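Local coordinates for protein Azi13 (Streptomyces sahachiroi, PDB 5HMC) that is probably a hotdog-fold thioesterase of the PaaI family, related to enzymes that hydrolyse aromatic acyl-CoA thioesters, and binds 5-methylnaphthalene-1-carboxylic acid, at residues 58-63 with 108-113. Residues are numbered along the deposited sequence; the frame is centred on the assembly and turned at random.
Sequences SVASAA and QVWSVE. With 5NE (5-methylnaphthalene-1-carboxylic acid), chain B.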
# COMPACT_ATOMS: atom_id res chain seq x y z
N SER A 58 -15.86 0.64 4.44
CA SER A 58 -17.21 1.12 4.75
C SER A 58 -17.16 2.44 5.51
O SER A 58 -17.89 3.39 5.18
CB SER A 58 -17.96 0.07 5.56
OG SER A 58 -18.06 -1.17 4.88
N VAL A 59 -16.33 2.51 6.55
CA VAL A 59 -16.36 3.67 7.43
C VAL A 59 -15.74 4.87 6.74
O VAL A 59 -16.20 6.01 6.90
CB VAL A 59 -15.68 3.32 8.77
CG1 VAL A 59 -15.77 4.47 9.74
CG2 VAL A 59 -16.33 2.08 9.37
N ALA A 60 -14.71 4.65 5.92
CA ALA A 60 -14.10 5.76 5.20
C ALA A 60 -15.02 6.28 4.09
O ALA A 60 -15.18 7.50 3.94
CB ALA A 60 -12.75 5.33 4.63
N SER A 61 -15.61 5.38 3.30
CA SER A 61 -16.44 5.83 2.19
C SER A 61 -17.68 6.56 2.69
O SER A 61 -18.13 7.52 2.06
CB SER A 61 -16.87 4.66 1.31
OG SER A 61 -15.75 4.07 0.66
N ALA A 62 -18.25 6.09 3.80
CA ALA A 62 -19.37 6.81 4.41
C ALA A 62 -18.98 8.24 4.73
O ALA A 62 -19.71 9.19 4.40
CB ALA A 62 -19.82 6.09 5.69
N ALA A 63 -17.82 8.43 5.38
CA ALA A 63 -17.38 9.78 5.70
C ALA A 63 -17.08 10.58 4.43
O ALA A 63 -17.48 11.75 4.33
CB ALA A 63 -16.15 9.74 6.60
N GLN A 108 -9.95 11.90 -2.44
CA GLN A 108 -9.96 11.90 -0.98
C GLN A 108 -9.15 10.71 -0.48
O GLN A 108 -9.19 9.62 -1.07
CB GLN A 108 -11.37 11.83 -0.41
CG GLN A 108 -12.32 12.92 -0.88
CD GLN A 108 -13.60 12.87 -0.10
OE1 GLN A 108 -13.59 12.75 1.13
NE2 GLN A 108 -14.73 12.91 -0.81
N VAL A 109 -8.40 10.91 0.60
CA VAL A 109 -7.74 9.82 1.32
C VAL A 109 -8.16 9.90 2.79
O VAL A 109 -8.06 10.96 3.42
CB VAL A 109 -6.21 9.87 1.18
CG1 VAL A 109 -5.55 8.77 2.07
CG2 VAL A 109 -5.80 9.69 -0.26
N TRP A 110 -8.65 8.78 3.33
CA TRP A 110 -9.08 8.66 4.72
C TRP A 110 -8.32 7.54 5.41
O TRP A 110 -7.97 6.53 4.78
CB TRP A 110 -10.58 8.39 4.81
CG TRP A 110 -11.44 9.56 4.46
CD1 TRP A 110 -11.67 10.07 3.21
CD2 TRP A 110 -12.18 10.37 5.37
NE1 TRP A 110 -12.50 11.16 3.30
CE2 TRP A 110 -12.83 11.37 4.61
CE3 TRP A 110 -12.35 10.36 6.77
CZ2 TRP A 110 -13.66 12.34 5.20
CZ3 TRP A 110 -13.17 11.31 7.35
CH2 TRP A 110 -13.80 12.30 6.56
N SER A 111 -8.07 7.71 6.70
CA SER A 111 -7.41 6.72 7.54
C SER A 111 -8.40 6.18 8.57
O SER A 111 -9.08 6.96 9.23
CB SER A 111 -6.20 7.35 8.24
OG SER A 111 -5.64 6.48 9.18
N VAL A 112 -8.47 4.86 8.70
CA VAL A 112 -9.42 4.21 9.59
C VAL A 112 -8.67 3.32 10.57
O VAL A 112 -7.89 2.45 10.16
CB VAL A 112 -10.45 3.38 8.80
CG1 VAL A 112 -11.44 2.74 9.74
CG2 VAL A 112 -11.16 4.26 7.77
N GLU A 113 -8.92 3.51 11.86
CA GLU A 113 -8.37 2.67 12.92
C GLU A 113 -9.47 1.84 13.57
O GLU A 113 -10.50 2.38 13.98
CB GLU A 113 -7.69 3.53 13.99
CG GLU A 113 -6.56 4.40 13.49
CD GLU A 113 -5.68 4.89 14.63
OE1 GLU A 113 -5.76 4.29 15.73
OE2 GLU A 113 -4.93 5.87 14.43
O1N 5NE B . -16.08 2.14 -1.57
C1L 5NE B . -17.05 1.36 -1.47
O1M 5NE B . -17.08 0.25 -2.02
C1J 5NE B . -18.18 1.82 -0.60
C1E 5NE B . -18.89 3.09 -0.88
C1F 5NE B . -18.58 3.92 -1.96
C1A 5NE B . -19.31 5.10 -2.15
C1I 5NE B . -18.56 1.07 0.51
C1H 5NE B . -19.58 1.48 1.36
C1G 5NE B . -20.29 2.66 1.14
C1D 5NE B . -19.96 3.46 0.06
C1C 5NE B . -20.68 4.71 -0.18
C1O 5NE B . -21.78 5.06 0.80
C1B 5NE B . -20.34 5.49 -1.29
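A63 and W110 meet through a CH-pi contact: the methyl CB of A63 lies over one face of the indole, 3.6 Å from the centroid of the six-membered ring of W110 and 19° off the ring normal. It sits nearer the rim than the middle, with CZ3 and CH2 as its closest ring atoms. CB of W110 already points to the helix; with CG anti to the carbonyl carbon (chi1 -72°) and the ring turned about the next bond, one face lies against A63, and the carbonyl oxygen of A60 lies above the same face.

Apolar packing continues the contact toward the C-terminal end of the strand, from W110 to V112. The methyl of A60 fits between two strand side chains that point the same way, 3.8 Å from CB of W110 and 3.7 Å from CG2 of V112. V59 adds a looser touch on CG1 of V112. The small alanines let the segments come close, the axes of 58-63 and 108-113 approaching to 8.2 Å.

The polar side-chain bonds lie around this apolar contact rather than across it. NE1 of W110 donates to OE1 of Q108 over 2.9 Å, nearly straight at 174° and almost in the indole plane, which would fix the ring's rotation under A63; NE2 of Q108 in turn bonds A64 O and N131 OD1, tying the amide to both helix and sheet. Away from the strand, OG of S61 lies 3.0 Å from carboxylate oxygen O1N of the bound naphthoic acid, with E57 O a competing acceptor, while CB of S61 packs against the naphthalene rings. The ligand also accepts a hydrogen bond from the backbone N of G49 of a neighbouring subunit.

This is the hotdog fold in miniature, a central helix wrapped by a curved antiparallel sheet. Its chemistry implies a division of labour: an apolar helix face seats on the sheet, leaving another to line the ligand pocket at the subunit interface.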